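PDB 5EWQ: amidase from Bacillus anthracis, which probably hydrolyses carboxylic acid amides to the acid and ammonia, and belongs to the amidase signature family. Local coordinates for residues V239-S244 with A263-R268; L467-G472 with Y499-Q504; T223-S228 with E258-A263; G164-S169 with S206-V211; D148-K153 with S249-I254. All coordinates share one frame; numbering follows the deposited sequence.

Contact 1: V239-S244 with A263-R268; sequences VGLRPS and AGPMAR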
# COMPACT_ATOMS: atom_id res chain seq x y z
N VAL A 239 -9.05 0.95 -0.95
CA VAL A 239 -8.81 -0.41 -1.43
C VAL A 239 -7.32 -0.74 -1.45
O VAL A 239 -6.51 0.05 -1.93
CB VAL A 239 -9.40 -0.61 -2.85
CG1 VAL A 239 -9.10 -2.01 -3.36
CG2 VAL A 239 -10.89 -0.34 -2.84
N GLY A 240 -6.97 -1.90 -0.92
CA GLY A 240 -5.59 -2.35 -0.90
C GLY A 240 -5.47 -3.83 -1.21
O GLY A 240 -6.21 -4.65 -0.68
N LEU A 241 -4.52 -4.17 -2.07
CA LEU A 241 -4.32 -5.56 -2.47
C LEU A 241 -2.91 -6.07 -2.17
O LEU A 241 -1.93 -5.43 -2.52
CB LEU A 241 -4.60 -5.74 -3.97
CG LEU A 241 -4.22 -7.11 -4.54
CD1 LEU A 241 -5.34 -8.12 -4.34
CD2 LEU A 241 -3.84 -7.01 -6.01
N ARG A 242 -2.83 -7.22 -1.51
CA ARG A 242 -1.57 -7.94 -1.39
C ARG A 242 -1.55 -9.07 -2.41
O ARG A 242 -2.36 -9.99 -2.33
CB ARG A 242 -1.39 -8.51 0.02
CG ARG A 242 -0.19 -9.46 0.14
CD ARG A 242 -0.20 -10.22 1.45
NE ARG A 242 0.85 -11.24 1.48
CZ ARG A 242 2.06 -11.05 1.99
NH1 ARG A 242 2.38 -9.88 2.52
NH2 ARG A 242 2.95 -12.04 1.98
N PRO A 243 -0.63 -8.99 -3.38
CA PRO A 243 -0.56 -10.02 -4.43
C PRO A 243 0.03 -11.32 -3.92
O PRO A 243 0.55 -11.37 -2.80
CB PRO A 243 0.35 -9.38 -5.48
CG PRO A 243 1.23 -8.48 -4.69
CD PRO A 243 0.38 -7.94 -3.56
N SER A 244 -0.05 -12.37 -4.72
CA SER A 244 0.55 -13.65 -4.37
C SER A 244 2.07 -13.53 -4.36
O SER A 244 2.64 -12.82 -5.19
CB SER A 244 0.11 -14.75 -5.34
OG SER A 244 -1.30 -14.84 -5.40
N ALA A 263 4.79 -6.20 -2.95
CA ALA A 263 4.31 -4.87 -3.29
C ALA A 263 2.94 -4.95 -3.97
O ALA A 263 2.77 -5.66 -4.95
CB ALA A 263 5.30 -4.16 -4.19
N GLY A 264 1.97 -4.21 -3.43
CA GLY A 264 0.62 -4.24 -3.95
C GLY A 264 0.05 -2.88 -4.29
O GLY A 264 0.59 -1.86 -3.86
N PRO A 265 -1.04 -2.86 -5.07
CA PRO A 265 -1.69 -1.62 -5.51
C PRO A 265 -2.70 -1.10 -4.50
O PRO A 265 -3.33 -1.89 -3.79
CB PRO A 265 -2.38 -2.04 -6.80
CG PRO A 265 -2.77 -3.46 -6.54
CD PRO A 265 -1.71 -4.04 -5.62
N MSE A 266 -2.85 0.22 -4.42
CA MSE A 266 -3.80 0.83 -3.50
C MSE A 266 -4.56 1.97 -4.16
O MSE A 266 -3.96 2.83 -4.82
CB MSE A 266 -3.08 1.33 -2.24
CG MSE A 266 -2.30 0.25 -1.50
SE MSE A 266 -1.49 0.87 0.16
CE MSE A 266 -3.11 1.13 1.20
N ALA A 267 -5.87 1.98 -4.00
CA ALA A 267 -6.72 3.02 -4.58
C ALA A 267 -8.03 3.16 -3.81
O ALA A 267 -8.24 2.47 -2.81
CB ALA A 267 -7.00 2.71 -6.04
N ARG A 268 -8.90 4.05 -4.27
CA ARG A 268 -10.20 4.22 -3.65
C ARG A 268 -11.17 3.16 -4.17
O ARG A 268 -12.09 2.75 -3.47
CB ARG A 268 -10.77 5.62 -3.93
CG ARG A 268 -9.72 6.70 -4.10
CD ARG A 268 -10.37 8.03 -4.45
NE ARG A 268 -9.38 9.04 -4.79
CZ ARG A 268 -8.92 9.26 -6.02
NH1 ARG A 268 -8.02 10.20 -6.24
NH2 ARG A 268 -9.37 8.53 -7.03
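Leu241 and Pro265 cross obliquely, the leucine laying CD2 3.7 Å from CD of the proline ring. With CG anti to the backbone N (chi1 171°), Leu241 leans beside its own carbonyl, and CB as well as CD2 reaches the ring carbons CG and CD of Pro265. Farther along, the ring of Pro243 is turned toward the facing strand, bringing its CD 3.7 Å from Gly264 CA. Val239 points to the same face as Ala267; its CG2 branch, beside the backbone N, rests near Arg268 O. These residues belong to two antiparallel neighbours in the middle of the large mixed sheet of the amidase fold, with segment axes 4.8 Å apart. Leu241 N donates to Pro265 O at 3.1 Å, nearly along the C=O axis, and Ala267 N donates to Val239 O at 2.9 Å. Beyond them Leu241 O, which Pro265 has no N-H to serve, takes a CA-H...O contact of 3.2 Å from Gly264 CA. Helix 270-280 covers the leucine-proline pair through Phe277 and Leu276. On the other face Gly240 is paired with Met266, a selenomethionine whose CG lies 4.2 Å from Gly240 CA and whose chain bends at its end toward helix 206-213.

Contact 2: L467-G472 with Y499-Q504; sequences LAVPAG and YAYEQQ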
# COMPACT_ATOMS: atom_id res chain seq x y z
N LEU A 467 -7.35 -8.79 -0.35
CA LEU A 467 -7.97 -7.61 -0.93
C LEU A 467 -8.83 -6.86 0.08
O LEU A 467 -9.83 -7.39 0.58
CB LEU A 467 -8.82 -7.98 -2.15
CG LEU A 467 -9.47 -6.82 -2.89
CD1 LEU A 467 -8.41 -5.87 -3.43
CD2 LEU A 467 -10.35 -7.32 -4.02
N ALA A 468 -8.44 -5.63 0.39
CA ALA A 468 -9.16 -4.80 1.35
C ALA A 468 -10.18 -3.90 0.66
O ALA A 468 -9.86 -3.20 -0.30
CB ALA A 468 -8.19 -3.97 2.16
N VAL A 469 -11.42 -3.94 1.14
CA VAL A 469 -12.50 -3.12 0.58
C VAL A 469 -13.24 -2.40 1.71
O VAL A 469 -13.61 -3.02 2.70
CB VAL A 469 -13.50 -3.98 -0.23
CG1 VAL A 469 -14.64 -3.13 -0.77
CG2 VAL A 469 -12.79 -4.70 -1.37
N PRO A 470 -13.44 -1.08 1.56
CA PRO A 470 -14.15 -0.25 2.55
C PRO A 470 -15.49 -0.85 2.97
O PRO A 470 -16.39 -0.99 2.14
CB PRO A 470 -14.35 1.07 1.82
CG PRO A 470 -13.20 1.14 0.87
CD PRO A 470 -12.94 -0.27 0.43
N ALA A 471 -15.62 -1.19 4.25
CA ALA A 471 -16.82 -1.84 4.75
C ALA A 471 -17.73 -0.87 5.50
O ALA A 471 -18.84 -1.24 5.90
CB ALA A 471 -16.44 -3.01 5.65
N GLY A 472 -17.27 0.36 5.69
CA GLY A 472 -18.07 1.37 6.34
C GLY A 472 -17.37 2.08 7.49
O GLY A 472 -16.14 2.14 7.53
N TYR A 499 -14.93 -6.35 -6.38
CA TYR A 499 -15.67 -5.35 -7.15
C TYR A 499 -17.17 -5.49 -6.93
O TYR A 499 -17.89 -4.49 -6.85
CB TYR A 499 -15.34 -5.47 -8.64
CG TYR A 499 -16.04 -4.46 -9.51
CD1 TYR A 499 -15.53 -3.17 -9.66
CD2 TYR A 499 -17.20 -4.79 -10.20
CE1 TYR A 499 -16.17 -2.24 -10.45
CE2 TYR A 499 -17.84 -3.86 -11.00
CZ TYR A 499 -17.32 -2.59 -11.12
OH TYR A 499 -17.96 -1.67 -11.92
N ALA A 500 -17.64 -6.73 -6.85
CA ALA A 500 -19.06 -7.00 -6.66
C ALA A 500 -19.52 -6.58 -5.27
O ALA A 500 -20.63 -6.06 -5.11
CB ALA A 500 -19.35 -8.47 -6.90
N TYR A 501 -18.68 -6.80 -4.27
CA TYR A 501 -18.99 -6.39 -2.91
C TYR A 501 -18.94 -4.87 -2.77
O TYR A 501 -19.71 -4.28 -2.02
CB TYR A 501 -18.03 -7.03 -1.91
CG TYR A 501 -18.10 -6.42 -0.52
CD1 TYR A 501 -19.18 -6.67 0.31
CD2 TYR A 501 -17.09 -5.59 -0.06
CE1 TYR A 501 -19.25 -6.10 1.57
CE2 TYR A 501 -17.15 -5.02 1.20
CZ TYR A 501 -18.23 -5.28 2.01
OH TYR A 501 -18.30 -4.72 3.27
N GLU A 502 -18.03 -4.25 -3.52
CA GLU A 502 -17.85 -2.80 -3.47
C GLU A 502 -19.07 -2.07 -4.04
O GLU A 502 -19.58 -1.13 -3.42
CB GLU A 502 -16.60 -2.39 -4.24
CG GLU A 502 -16.36 -0.90 -4.28
CD GLU A 502 -15.27 -0.51 -5.26
OE1 GLU A 502 -15.29 -1.02 -6.40
OE2 GLU A 502 -14.39 0.30 -4.89
N GLN A 503 -19.52 -2.50 -5.21
CA GLN A 503 -20.62 -1.83 -5.90
C GLN A 503 -21.97 -2.12 -5.24
O GLN A 503 -22.86 -1.28 -5.26
CB GLN A 503 -20.65 -2.25 -7.37
CG GLN A 503 -19.42 -1.83 -8.16
CD GLN A 503 -19.26 -0.33 -8.25
OE1 GLN A 503 -20.24 0.42 -8.17
NE2 GLN A 503 -18.03 0.13 -8.41
N GLN A 504 -22.10 -3.31 -4.67
CA GLN A 504 -23.35 -3.70 -4.02
C GLN A 504 -23.36 -3.30 -2.54
O GLN A 504 -23.98 -3.97 -1.72
CB GLN A 504 -23.58 -5.21 -4.15
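Glu502 OE2 accepts a hydrogen bond from Val270 N at the start of helix 270-280, and the aliphatic part of the same side chain meets the strand, with CB 4.1 Å from Val469 CG1. Between the two segments themselves there is no hydrogen bond, so the contact rests on apolar packing. Its centre is Val469 against Tyr501. The valine does not sit over the ring; it comes to the ring edge, with CB in the ring plane and CG1 near it, 3.5 Å from CD2. Placing CG1 anti to the backbone N (chi1 178°) sends that branch between the tyrosine ring and the base of Glu502. Val469 and Tyr501 run antiparallel alongside one another, and the far end of the tyrosine reaches farther along the strand, where Tyr501 OH is 3.5 Å from Ala471 CB. At this point the strand departs from regular pairing, since Ala471 and Gly472 both face Val480 in a classic beta bulge. The helix segment runs nearly parallel to the strand segment, at 15° and 8.8 Å between axes; helix 491-503 follows the hairpin of strands 466-473 and 479-485 and packs along it. Phe484 of that hairpin meets Tyr501 edge-to-face, while helix 329-341 brings Ile335 against both Tyr501 and Ala471, and strand 239-242 supplies Val239 beside Glu502.

Contact 3: T223-S228 with E258-A263; sequences TETTGS and ETLDTA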
# COMPACT_ATOMS: atom_id res chain seq x y z
N THR A 223 3.71 -1.60 0.26
CA THR A 223 4.39 -2.87 0.49
C THR A 223 3.83 -3.53 1.74
O THR A 223 3.36 -2.85 2.65
CB THR A 223 5.91 -2.69 0.65
OG1 THR A 223 6.19 -1.97 1.86
CG2 THR A 223 6.49 -1.93 -0.53
N GLU A 224 3.86 -4.86 1.78
CA GLU A 224 3.36 -5.59 2.94
C GLU A 224 4.21 -6.80 3.31
O GLU A 224 4.49 -7.65 2.47
CB GLU A 224 1.92 -6.04 2.70
CG GLU A 224 1.40 -6.99 3.77
CD GLU A 224 -0.06 -7.36 3.59
OE1 GLU A 224 -0.78 -6.64 2.87
OE2 GLU A 224 -0.49 -8.38 4.17
N THR A 225 4.61 -6.85 4.57
CA THR A 225 5.21 -8.05 5.13
C THR A 225 4.12 -8.86 5.82
O THR A 225 3.96 -10.06 5.56
CB THR A 225 6.33 -7.72 6.13
OG1 THR A 225 7.43 -7.12 5.43
CG2 THR A 225 6.81 -8.98 6.83
N THR A 226 3.37 -8.20 6.70
CA THR A 226 2.23 -8.82 7.35
C THR A 226 1.17 -7.76 7.69
O THR A 226 1.19 -7.18 8.78
CB THR A 226 2.63 -9.56 8.64
OG1 THR A 226 3.68 -10.49 8.34
CG2 THR A 226 1.45 -10.32 9.21
N GLY A 227 0.26 -7.52 6.75
CA GLY A 227 -0.83 -6.59 6.96
C GLY A 227 -0.51 -5.14 6.66
O GLY A 227 -1.37 -4.27 6.82
N SER A 228 0.71 -4.87 6.22
CA SER A 228 1.16 -3.50 6.01
C SER A 228 0.45 -2.79 4.86
O SER A 228 0.66 -1.60 4.63
CB SER A 228 2.67 -3.46 5.78
OG SER A 228 3.38 -3.65 7.00
N GLU A 258 12.36 -10.81 3.00
CA GLU A 258 12.08 -11.24 1.63
C GLU A 258 11.22 -12.50 1.57
O GLU A 258 10.68 -12.83 0.51
CB GLU A 258 13.39 -11.47 0.88
CG GLU A 258 14.23 -10.21 0.72
CD GLU A 258 15.54 -10.46 -0.00
OE1 GLU A 258 16.31 -9.49 -0.19
OE2 GLU A 258 15.80 -11.62 -0.38
N THR A 259 11.09 -13.19 2.70
CA THR A 259 10.18 -14.32 2.81
C THR A 259 8.74 -13.86 2.64
O THR A 259 7.93 -14.54 2.00
CB THR A 259 10.34 -15.03 4.17
OG1 THR A 259 11.68 -15.51 4.31
CG2 THR A 259 9.38 -16.21 4.27
N LEU A 260 8.42 -12.69 3.20
CA LEU A 260 7.05 -12.20 3.22
C LEU A 260 6.85 -10.93 2.40
O LEU A 260 5.72 -10.58 2.07
CB LEU A 260 6.62 -11.95 4.67
CG LEU A 260 6.79 -13.12 5.64
CD1 LEU A 260 6.41 -12.71 7.05
CD2 LEU A 260 5.98 -14.32 5.18
N ASP A 261 7.94 -10.24 2.09
CA ASP A 261 7.88 -8.96 1.38
C ASP A 261 7.13 -9.05 0.05
O ASP A 261 7.31 -10.00 -0.71
CB ASP A 261 9.29 -8.41 1.13
CG ASP A 261 9.94 -7.89 2.39
OD1 ASP A 261 9.22 -7.58 3.36
OD2 ASP A 261 11.19 -7.78 2.41
N THR A 262 6.29 -8.06 -0.21
CA THR A 262 5.55 -7.97 -1.46
C THR A 262 5.04 -6.55 -1.69
O THR A 262 4.90 -5.78 -0.74
CB THR A 262 4.36 -8.95 -1.49
OG1 THR A 262 3.75 -8.93 -2.79
CG2 THR A 262 3.33 -8.57 -0.44
N ALA A 263 4.79 -6.20 -2.95
CA ALA A 263 4.31 -4.87 -3.29
C ALA A 263 2.94 -4.95 -3.97
O ALA A 263 2.77 -5.66 -4.95
CB ALA A 263 5.30 -4.16 -4.19
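Thr225 OG1 donates to Asp261 OD1 at 2.8 Å, meeting the carboxylate oxygen nearly head-on along its C-O bond. The two side chains lie side by side and point the same way, the threonine hydroxyl being placed beside its own backbone N (chi1 -67°) while the methyl turns to Leu260. Asp261 OD2 accepts from Leu256 N, so both oxygens of this carboxylate are engaged. Along the backbone, Glu224 N donates to Thr262 O at 2.9 Å with a nearly straight N-H (161°), whereas the return bond, Thr262 N to Glu224 O at 3.3 Å, is weak. Glu224 O also lies 3.2 Å from Leu260 O, a meeting of two acceptors that may be eased by Arg242, whose NH2 bonds to Leu260 O. The extended Glu224 side chain leads away from the facing loop, and its OE2 takes a bond from Gly227 N at 2.8 Å, from well above the carboxylate plane. Apolar contact is modest, Thr225 CG2 meeting Leu260 CB at 3.7 Å where the side chains cross at about a right angle. The 223-228 loop probably belongs, as in other amidase-signature enzymes, to the region that supplies catalytic groups. Thr223 OG1 is bonded to Lys122 NZ, and Ser228 OG to Ser204 OG. Where strands 219-223 and 263-267 end and begin, Thr223 and Ala263 form an antiparallel non-hydrogen-bonded pair. Around the loops, helix 360-377 packs Leu363 on Thr225 and helix 418-437 meets Thr259.

Contact 4: G164-S169 with S206-V211; sequences GKANMS and SGSATV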
# COMPACT_ATOMS: atom_id res chain seq x y z
N GLY A 164 5.18 11.20 -6.75
CA GLY A 164 5.97 11.40 -5.55
C GLY A 164 6.04 10.16 -4.69
O GLY A 164 5.71 9.06 -5.15
N LYS A 165 6.47 10.32 -3.45
CA LYS A 165 6.58 9.18 -2.54
C LYS A 165 5.78 9.40 -1.26
O LYS A 165 5.64 10.53 -0.78
CB LYS A 165 8.04 8.89 -2.22
CG LYS A 165 8.83 8.40 -3.42
CD LYS A 165 10.25 8.01 -3.07
CE LYS A 165 10.96 7.43 -4.28
NZ LYS A 165 12.38 7.07 -3.99
N ALA A 166 5.26 8.31 -0.70
CA ALA A 166 4.35 8.38 0.43
C ALA A 166 5.04 8.09 1.75
O ALA A 166 6.01 7.33 1.81
CB ALA A 166 3.19 7.43 0.23
N ASN A 167 4.52 8.68 2.83
CA ASN A 167 5.05 8.45 4.16
C ASN A 167 4.74 7.03 4.62
O ASN A 167 3.86 6.38 4.08
CB ASN A 167 4.49 9.48 5.15
CG ASN A 167 5.34 9.63 6.39
OD1 ASN A 167 6.44 9.07 6.47
ND2 ASN A 167 4.85 10.39 7.36
N MSE A 168 5.48 6.56 5.62
CA MSE A 168 5.34 5.18 6.07
C MSE A 168 5.88 4.99 7.48
O MSE A 168 6.68 5.79 7.97
CB MSE A 168 6.08 4.25 5.11
CG MSE A 168 7.54 4.62 4.90
SE MSE A 168 8.52 3.37 3.77
CE MSE A 168 8.62 1.86 5.00
N SER A 169 5.44 3.91 8.12
CA SER A 169 6.06 3.49 9.37
C SER A 169 7.50 3.11 9.06
O SER A 169 7.75 2.29 8.17
CB SER A 169 5.31 2.31 9.99
OG SER A 169 3.95 2.66 10.23
N SER A 206 0.97 3.67 5.45
CA SER A 206 0.04 4.71 5.87
C SER A 206 -0.15 5.77 4.80
O SER A 206 -1.28 6.09 4.42
CB SER A 206 0.53 5.35 7.17
OG SER A 206 1.80 5.95 7.00
N GLY A 207 0.96 6.33 4.32
CA GLY A 207 0.93 7.38 3.33
C GLY A 207 0.32 6.97 2.00
O GLY A 207 -0.38 7.75 1.36
N SER A 208 0.58 5.73 1.59
CA SER A 208 0.05 5.22 0.34
C SER A 208 -1.47 5.10 0.41
O SER A 208 -2.16 5.17 -0.60
CB SER A 208 0.67 3.86 0.01
OG SER A 208 2.07 3.98 -0.18
N ALA A 209 -1.99 4.92 1.62
CA ALA A 209 -3.43 4.87 1.84
C ALA A 209 -4.02 6.28 1.87
O ALA A 209 -5.14 6.50 1.41
CB ALA A 209 -3.74 4.15 3.14
N THR A 210 -3.25 7.23 2.40
CA THR A 210 -3.73 8.59 2.59
C THR A 210 -3.81 9.37 1.28
O THR A 210 -4.75 10.13 1.06
CB THR A 210 -2.83 9.36 3.58
OG1 THR A 210 -2.65 8.58 4.77
CG2 THR A 210 -3.46 10.69 3.94
N VAL A 211 -2.82 9.19 0.42
CA VAL A 211 -2.74 9.93 -0.84
C VAL A 211 -3.93 9.65 -1.76
O VAL A 211 -4.34 10.51 -2.53
CB VAL A 211 -1.43 9.63 -1.60
CG1 VAL A 211 -0.24 10.21 -0.86
CG2 VAL A 211 -1.27 8.13 -1.80
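The serine- and glycine-rich signature sequence of the amidase family runs into helix 206-213, and here the first turn of that helix is set against the end of strand 161-166, Gly207 meeting Asn167. Gly207 N donates to Asn167 O at 2.9 Å, approaching from above the carbonyl plane, 45° out of it, and with a bent N-H (133°). Having no side chain on the side that faces the strand, Gly207 brings its CA within 4.3 Å of Asn167 CA. Ala166 CB points at the turn and rests on helix backbone, 3.4 Å from Ser208 N, with Ser208 OG also close at 3.7 Å; that hydroxyl is bonded to Val221 O of strand 219-223. Ser206 turns OG to the position between its backbone N and carbonyl (chi1 60°), which sets it 3.7 Å from Met168 CA, while Asn190 OD1 is its hydrogen-bond partner. The strand end is fastened separately: Asn167 ND2 reaches Gly188 O and Asn86 O, and its OD1 is bonded to Ser184 OG. Asn167 OD1 also receives a weak bond from Met168 N at 2.8 Å, bringing the amide back against its own chain.

Contact 5: D148-K153 with S249-I254; sequences DATIVK and SRTGII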
# COMPACT_ATOMS: atom_id res chain seq x y z
N ASP A 148 15.66 2.44 -11.13
CA ASP A 148 14.27 2.38 -10.70
C ASP A 148 13.94 0.97 -10.21
O ASP A 148 14.61 0.01 -10.58
CB ASP A 148 13.31 2.76 -11.84
CG ASP A 148 13.39 4.23 -12.19
OD1 ASP A 148 13.80 5.03 -11.34
OD2 ASP A 148 13.02 4.58 -13.34
N ALA A 149 12.92 0.86 -9.37
CA ALA A 149 12.37 -0.44 -9.05
C ALA A 149 11.70 -0.99 -10.30
O ALA A 149 11.21 -0.22 -11.13
CB ALA A 149 11.39 -0.35 -7.89
N THR A 150 11.67 -2.31 -10.44
CA THR A 150 11.11 -2.94 -11.63
C THR A 150 9.65 -2.57 -11.82
O THR A 150 9.18 -2.41 -12.95
CB THR A 150 11.25 -4.47 -11.59
OG1 THR A 150 10.62 -4.97 -10.40
CG2 THR A 150 12.71 -4.86 -11.59
N ILE A 151 8.92 -2.42 -10.72
CA ILE A 151 7.52 -2.03 -10.78
C ILE A 151 7.38 -0.58 -11.25
O ILE A 151 6.39 -0.23 -11.88
CB ILE A 151 6.83 -2.19 -9.41
CG1 ILE A 151 7.54 -1.37 -8.33
CG2 ILE A 151 6.78 -3.66 -9.01
CD1 ILE A 151 6.90 -1.47 -6.97
N VAL A 152 8.38 0.24 -10.96
CA VAL A 152 8.40 1.62 -11.42
C VAL A 152 8.78 1.67 -12.90
O VAL A 152 8.22 2.44 -13.67
CB VAL A 152 9.38 2.48 -10.60
CG1 VAL A 152 9.48 3.88 -11.17
CG2 VAL A 152 8.94 2.53 -9.14
N LYS A 153 9.74 0.83 -13.27
CA LYS A 153 10.19 0.75 -14.66
C LYS A 153 9.07 0.25 -15.56
O LYS A 153 8.89 0.74 -16.67
CB LYS A 153 11.41 -0.17 -14.77
CG LYS A 153 12.00 -0.26 -16.16
CD LYS A 153 13.24 -1.15 -16.19
N SER A 249 7.38 -8.38 -8.55
CA SER A 249 8.80 -8.33 -8.22
C SER A 249 9.09 -7.35 -7.09
O SER A 249 8.46 -6.30 -6.99
CB SER A 249 9.62 -7.94 -9.46
OG SER A 249 10.99 -7.81 -9.14
N ARG A 250 10.05 -7.71 -6.24
CA ARG A 250 10.43 -6.86 -5.11
C ARG A 250 11.73 -6.12 -5.39
O ARG A 250 12.24 -5.39 -4.53
CB ARG A 250 10.58 -7.69 -3.83
CG ARG A 250 9.27 -8.21 -3.24
CD ARG A 250 8.83 -9.52 -3.88
NE ARG A 250 9.91 -10.50 -3.89
CZ ARG A 250 10.24 -11.27 -2.86
NH1 ARG A 250 9.58 -11.16 -1.71
NH2 ARG A 250 11.24 -12.14 -2.97
N THR A 251 12.27 -6.31 -6.59
CA THR A 251 13.53 -5.68 -6.97
C THR A 251 13.42 -4.16 -7.00
O THR A 251 12.54 -3.61 -7.67
CB THR A 251 14.01 -6.17 -8.35
OG1 THR A 251 14.19 -7.60 -8.31
CG2 THR A 251 15.32 -5.51 -8.73
N GLY A 252 14.31 -3.49 -6.28
CA GLY A 252 14.29 -2.04 -6.21
C GLY A 252 13.46 -1.54 -5.04
O GLY A 252 12.97 -0.41 -5.05
N ILE A 253 13.27 -2.40 -4.05
CA ILE A 253 12.51 -2.04 -2.86
C ILE A 253 13.29 -2.42 -1.60
O ILE A 253 13.71 -3.56 -1.44
CB ILE A 253 11.14 -2.74 -2.82
CG1 ILE A 253 10.34 -2.42 -4.09
CG2 ILE A 253 10.36 -2.33 -1.58
CD1 ILE A 253 9.00 -3.12 -4.16
N ILE A 254 13.49 -1.44 -0.72
CA ILE A 254 14.18 -1.68 0.55
C ILE A 254 13.42 -2.73 1.36
O ILE A 254 12.29 -2.49 1.80
CB ILE A 254 14.33 -0.39 1.38
CG1 ILE A 254 15.18 0.63 0.61
CG2 ILE A 254 14.95 -0.70 2.73
CD1 ILE A 254 15.41 1.91 1.38
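Ala149 and Gly252 come so near that their CA atoms are only 3.8 Å apart, an approach possible because the glycine has no side chain on the face it presents. Gly252 also adopts a positive phi (91°), which turns the chain sharply just where it meets the alanine, and Ala149 CB settles near Gly252 O. One hydrogen bond joins the segments: Thr150 N, in the first turn of helix 150-155, donates to Thr251 O at 3.2 Å, fairly straight but with the donor tilted from the carbonyl plane. A carbonyl oxygen at this end of a helix is favourably placed for the partial positive charge expected there. Ala149 occupies the N-cap position, and Thr150 N just after it finds its acceptor in a distant part of the sequence. On one side of this bond Thr150 and Thr251 cross at about a right angle, CG2 of the former 3.7 Å from CB of the latter. On the other, the isoleucines cross similarly, Ile151 CD1 lying 3.9 Å from Ile253 CD1; chi1 of 57° swings CG1 of Ile151 between its backbone N and carbonyl and carries the end of the chain toward its partner. Asp284 OD2 bonds to both Ser249 OG and Thr251 OG1, tying the two ends of the ST turn together. Ser249 OG accepts from Thr251 N at 3.2 Å, forming this ST turn, which runs directly into a type II beta turn from Arg250 to Ile253 with glycine in its customary third place.

Along the chain, contact 4 is nested inside the loop closed by contact 5, while contacts 1, 3 and 5 interleave through the 239-268 region; contact 2 follows them all. Contacts 1, 2 and 4 reach the same mixed sheet, and contact 3 continues from the ends of two of its strands. Contact 1 is nearest the centre of the chain and touches all the others: it shares Ala263 with contact 3, and Gly240 O probably bonds to Ala468 N of contact 2. Contacts 2 and 5, with centres 29 Å apart, lie on opposite sides of the chain's centre. One continuous core thus joins the signature-sequence segments to strands in the interior of the sheet.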